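Local coordinates for uncharacterized protein AF_0941 (Archaeoglobus fulgidus, PDB 1YOZ), which is of unknown function but forms a compact all-helical fold of the AF0941-like family, found as an assembly of two chains, at residues B[53-57]-B[58-62]; B[95-99]-B[100-104]. All coordinates share one frame; numbering follows the deposited sequence.

Contact 1: B[53-57]-B[58-62]; sequences GKAEK and EEVQR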
loop_
_atom_site.group_PDB
_atom_site.type_symbol
_atom_site.label_atom_id
_atom_site.label_comp_id
_atom_site.label_asym_id
_atom_site.label_seq_id
_atom_site.Cartn_x
_atom_site.Cartn_y
_atom_site.Cartn_z
ATOM N N GLY B 53 -3.010 4.303 -22.517
ATOM C CA GLY B 53 -3.414 5.655 -22.189
ATOM C C GLY B 53 -4.408 5.781 -21.047
ATOM O O GLY B 53 -5.014 6.837 -20.851
ATOM N N LYS B 54 -4.568 4.724 -20.263
ATOM C CA LYS B 54 -5.488 4.796 -19.120
ATOM C C LYS B 54 -4.802 5.393 -17.909
ATOM O O LYS B 54 -5.460 5.936 -17.061
ATOM C CB LYS B 54 -6.076 3.433 -18.801
ATOM C CG LYS B 54 -6.845 2.861 -19.965
ATOM C CD LYS B 54 -7.254 1.436 -19.711
ATOM C CE LYS B 54 -8.354 1.042 -20.674
ATOM N NZ LYS B 54 -8.385 -0.427 -20.832
ATOM N N ALA B 55 -3.486 5.318 -17.845
ATOM C CA ALA B 55 -2.754 5.962 -16.773
ATOM C C ALA B 55 -1.567 6.707 -17.334
ATOM O O ALA B 55 -0.856 6.189 -18.197
ATOM C CB ALA B 55 -2.287 4.925 -15.726
ATOM N N GLU B 56 -1.354 7.914 -16.806
ATOM C CA GLU B 56 -0.224 8.764 -17.136
ATOM C C GLU B 56 1.055 8.207 -16.563
ATOM O O GLU B 56 1.011 7.383 -15.648
ATOM C CB GLU B 56 -0.461 10.107 -16.517
ATOM C CG GLU B 56 -1.935 10.433 -16.434
ATOM C CD GLU B 56 -2.320 10.920 -15.056
ATOM O OE1 GLU B 56 -3.078 10.188 -14.366
ATOM O OE2 GLU B 56 -1.847 12.026 -14.669
ATOM N N LYS B 57 2.196 8.691 -17.057
ATOM C CA LYS B 57 3.482 8.100 -16.680
ATOM C C LYS B 57 3.759 8.264 -15.179
ATOM O O LYS B 57 4.400 7.430 -14.561
ATOM C CB LYS B 57 4.642 8.617 -17.567
ATOM C CG LYS B 57 5.582 9.639 -16.937
ATOM C CD LYS B 57 6.722 10.051 -17.876
ATOM C CE LYS B 57 7.637 8.881 -18.179
ATOM N NZ LYS B 57 8.455 8.533 -16.978
ATOM N N GLU B 58 3.268 9.351 -14.609
ATOM C CA GLU B 58 3.522 9.654 -13.187
ATOM C C GLU B 58 2.635 8.781 -12.269
ATOM O O GLU B 58 3.049 8.488 -11.146
ATOM C CB GLU B 58 3.263 11.118 -12.915
ATOM C CG GLU B 58 4.383 11.877 -12.205
ATOM C CD GLU B 58 4.455 13.319 -12.687
ATOM O OE1 GLU B 58 4.468 13.534 -13.928
ATOM O OE2 GLU B 58 4.484 14.241 -11.845
ATOM N N GLU B 59 1.448 8.371 -12.749
ATOM C CA GLU B 59 0.634 7.394 -12.023
ATOM C C GLU B 59 1.308 6.042 -12.052
ATOM O O GLU B 59 1.321 5.339 -11.049
ATOM C CB GLU B 59 -0.767 7.173 -12.610
ATOM C CG GLU B 59 -1.836 8.187 -12.333
ATOM C CD GLU B 59 -2.401 8.131 -10.951
ATOM O OE1 GLU B 59 -3.181 7.213 -10.603
ATOM O OE2 GLU B 59 -2.114 9.063 -10.230
ATOM N N VAL B 60 1.793 5.601 -13.218
ATOM C CA VAL B 60 2.405 4.293 -13.203
ATOM C C VAL B 60 3.732 4.303 -12.477
ATOM O O VAL B 60 4.084 3.296 -11.909
ATOM C CB VAL B 60 2.531 3.594 -14.595
ATOM C CG1 VAL B 60 1.131 3.357 -15.226
ATOM C CG2 VAL B 60 3.469 4.364 -15.490
ATOM N N GLN B 61 4.454 5.430 -12.502
ATOM C CA GLN B 61 5.694 5.613 -11.709
ATOM C C GLN B 61 5.447 5.494 -10.202
ATOM O O GLN B 61 6.208 4.911 -9.497
ATOM C CB GLN B 61 6.266 7.015 -11.946
ATOM C CG GLN B 61 6.888 7.245 -13.327
ATOM C CD GLN B 61 7.451 8.662 -13.459
ATOM O OE1 GLN B 61 6.744 9.669 -13.289
ATOM N NE2 GLN B 61 8.734 8.739 -13.732
ATOM N N ARG B 62 4.377 6.103 -9.735
ATOM C CA ARG B 62 3.914 5.926 -8.353
ATOM C C ARG B 62 3.612 4.456 -8.055
ATOM O O ARG B 62 4.138 3.899 -7.115
ATOM C CB ARG B 62 2.684 6.814 -8.175
ATOM C CG ARG B 62 2.233 6.991 -6.733
ATOM C CD ARG B 62 1.125 6.020 -6.405
ATOM N NE ARG B 62 0.559 6.338 -5.098
ATOM C CZ ARG B 62 -0.625 5.921 -4.660
ATOM N NH1 ARG B 62 -1.367 5.104 -5.410
ATOM N NH2 ARG B 62 -1.015 6.268 -3.427
#

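Contact 2: B[95-99]-B[100-104]; sequences KKLDP and EVINE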
loop_
_atom_site.group_PDB
_atom_site.type_symbol
_atom_site.label_atom_id
_atom_site.label_comp_id
_atom_site.label_asym_id
_atom_site.label_seq_id
_atom_site.Cartn_x
_atom_site.Cartn_y
_atom_site.Cartn_z
ATOM N N LYS B 95 5.719 -23.822 3.634
ATOM C CA LYS B 95 6.406 -23.052 2.578
ATOM C C LYS B 95 7.164 -21.918 3.270
ATOM O O LYS B 95 6.766 -21.462 4.358
ATOM C CB LYS B 95 5.400 -22.424 1.618
ATOM C CG LYS B 95 4.514 -23.393 0.837
ATOM C CD LYS B 95 4.414 -22.898 -0.562
ATOM C CE LYS B 95 3.375 -23.595 -1.400
ATOM N NZ LYS B 95 3.133 -25.020 -1.050
ATOM N N LYS B 96 8.241 -21.471 2.632
ATOM C CA LYS B 96 9.002 -20.282 3.054
ATOM C C LYS B 96 9.450 -19.442 1.837
ATOM O O LYS B 96 9.371 -19.884 0.691
ATOM C CB LYS B 96 10.195 -20.671 3.934
ATOM C CG LYS B 96 10.862 -21.953 3.492
ATOM C CD LYS B 96 12.065 -22.349 4.368
ATOM C CE LYS B 96 13.303 -21.439 4.061
ATOM N NZ LYS B 96 13.627 -21.233 2.572
ATOM N N LEU B 97 9.896 -18.213 2.106
ATOM C CA LEU B 97 10.204 -17.261 1.038
ATOM C C LEU B 97 11.695 -16.951 1.111
ATOM O O LEU B 97 12.151 -16.383 2.096
ATOM C CB LEU B 97 9.397 -15.975 1.241
ATOM C CG LEU B 97 9.508 -14.756 0.309
ATOM C CD1 LEU B 97 9.223 -15.061 -1.166
ATOM C CD2 LEU B 97 8.603 -13.646 0.826
ATOM N N ASP B 98 12.442 -17.344 0.090
ATOM C CA ASP B 98 13.891 -17.065 0.048
ATOM C C ASP B 98 14.196 -15.547 -0.006
ATOM O O ASP B 98 13.664 -14.848 -0.860
ATOM C CB ASP B 98 14.508 -17.733 -1.188
ATOM C CG ASP B 98 14.534 -19.233 -1.084
ATOM O OD1 ASP B 98 14.461 -19.736 0.065
ATOM O OD2 ASP B 98 14.648 -19.914 -2.143
ATOM N N PRO B 99 15.030 -15.033 0.927
ATOM C CA PRO B 99 15.554 -13.671 0.778
ATOM C C PRO B 99 16.053 -13.341 -0.622
ATOM O O PRO B 99 15.831 -12.222 -1.117
ATOM C CB PRO B 99 16.708 -13.621 1.790
ATOM C CG PRO B 99 16.205 -14.547 2.943
ATOM C CD PRO B 99 15.455 -15.668 2.193
ATOM N N GLU B 100 16.707 -14.306 -1.267
ATOM C CA GLU B 100 17.184 -14.101 -2.635
ATOM C C GLU B 100 16.017 -13.859 -3.585
ATOM O O GLU B 100 16.155 -13.139 -4.563
ATOM C CB GLU B 100 18.028 -15.289 -3.126
ATOM C CG GLU B 100 19.173 -15.698 -2.209
ATOM C CD GLU B 100 18.721 -16.272 -0.843
ATOM O OE1 GLU B 100 17.726 -17.047 -0.795
ATOM O OE2 GLU B 100 19.369 -15.931 0.187
ATOM N N VAL B 101 14.864 -14.494 -3.330
ATOM C CA VAL B 101 13.725 -14.341 -4.257
ATOM C C VAL B 101 13.129 -12.912 -4.113
ATOM O O VAL B 101 12.891 -12.220 -5.091
ATOM C CB VAL B 101 12.693 -15.514 -4.128
ATOM C CG1 VAL B 101 11.333 -15.191 -4.890
ATOM C CG2 VAL B 101 13.311 -16.779 -4.677
ATOM N N ILE B 102 12.947 -12.476 -2.876
ATOM C CA ILE B 102 12.601 -11.078 -2.587
ATOM C C ILE B 102 13.496 -10.127 -3.361
ATOM O O ILE B 102 12.994 -9.258 -4.070
ATOM C CB ILE B 102 12.597 -10.778 -1.068
ATOM C CG1 ILE B 102 11.576 -11.681 -0.383
ATOM C CG2 ILE B 102 12.309 -9.269 -0.761
ATOM C CD1 ILE B 102 11.477 -11.528 1.093
ATOM N N ASN B 103 14.819 -10.289 -3.226
ATOM C CA ASN B 103 15.762 -9.450 -3.980
ATOM C C ASN B 103 15.522 -9.502 -5.473
ATOM O O ASN B 103 15.569 -8.465 -6.122
ATOM C CB ASN B 103 17.253 -9.728 -3.637
ATOM C CG ASN B 103 17.524 -9.662 -2.143
ATOM O OD1 ASN B 103 16.738 -9.103 -1.393
ATOM N ND2 ASN B 103 18.644 -10.238 -1.702
ATOM N N GLU B 104 15.300 -10.696 -6.034
ATOM C CA GLU B 104 15.152 -10.797 -7.494
ATOM C C GLU B 104 13.853 -10.158 -7.995
ATOM O O GLU B 104 13.821 -9.664 -9.100
ATOM C CB GLU B 104 15.188 -12.240 -7.980
ATOM C CG GLU B 104 16.574 -12.879 -7.998
ATOM C CD GLU B 104 16.520 -14.379 -7.719
ATOM O OE1 GLU B 104 15.495 -15.028 -8.065
ATOM O OE2 GLU B 104 17.516 -14.910 -7.154
#

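Contact 1: B[53-57]-B[58-62]
Glu56 and Glu59 meet obliquely, their carboxylate planes only 5° apart, with Glu56 OE1 lying 3.1 Å from Glu59 CG rather than against the other carboxylate. The like-charged ends are near but not in contact, Glu56 OE1 being 4.4 Å from Glu59 OE2. A bend at chi2 (-75°) turns the Glu59 carboxylate toward the start of the chain, where OE1 accepts from Met3 N and Leu4 N, donors that probably ease the nearby like charge. The methyl of Ala55 faces the helix and touches Val60 CG1 at 3.8 Å. With Glu56 as N-cap, this pairing is a small hydrophobic staple at the start of helix 57-73. Glu56 O accepts Val60 N at 3.1 Å in a nearly straight bond, and a weak, bent one from Glu59 N. On the outer surface the side chains of Lys57 and Gln61 cross, while the polar partner of the ammonium is Glu115, in a salt bridge. An alanine in place of Gln61 lacks the chain beyond CB that crosses Lys57 and would probably leave the bent lysine less covered on that flank, with Glu115 still holding its tip. Val60, on the inner side, packs on Ile46 and Tyr50 of helix 32-51.

Contact 2: B[95-99]-B[100-104]
Leu97 lies across Ile102 at about a right angle, and its branches carry the apolar part of this helix start. From CB the chain runs with CG opposite the backbone N (chi1 179°), which brings CG to 3.8 Å from Ile102 CG1. At the fork, CD2 makes the closest approach, 3.6 Å from Ile102 CD1, while CD1 lies more loosely, 4.2 Å from Ile102 CG1 and 4.3 Å from Val101 CG1. Asp98 is the N-cap of helix 99-113, so Leu97 and Ile102 hold the positions of a hydrophobic staple. The helix is begun by the backbone: Asp98 O accepts Ile102 N nearly in line with its carbonyl, and Val101 N, at 2.8 Å, from above the carbonyl plane. Asn103 N gives Pro99 O an almost straight bond (172°). The Asp98 carboxylate makes no capping bond and turns back to Lys96, whose NZ forms a salt bridge with OD1 at 3.0 Å; that positive charge probably offsets the like charge of Glu100, whose OE1 lies 4.3 Å from Asp98 OD1. Leu97 packs on Leu75 and Phe79 of helix 75-88, where Ile102 meets Ser76, and Leu97 and Val101 touch Gln32 at the start of helix 32-51.

Contact 1 precedes contact 2 along the chain, and the two lie on opposite sides of its centre, their own centres 28 Å apart and their nearest atoms about 16 Å apart. Each marks the passage from a loop into a helix, 57-73 in one case and 99-113 in the other. Helix 32-51 links them indirectly: contact 1 packs near its later end, at Ile46 and Tyr50, and contact 2 at its beginning, at Gln32. The two helix starts thus pack at separate places on helix 32-51, consistent with its being a shared element of the bundle. Of the two, only contact 1 reaches the second subunit, through a salt bridge from Arg62 to Asp11 of that subunit.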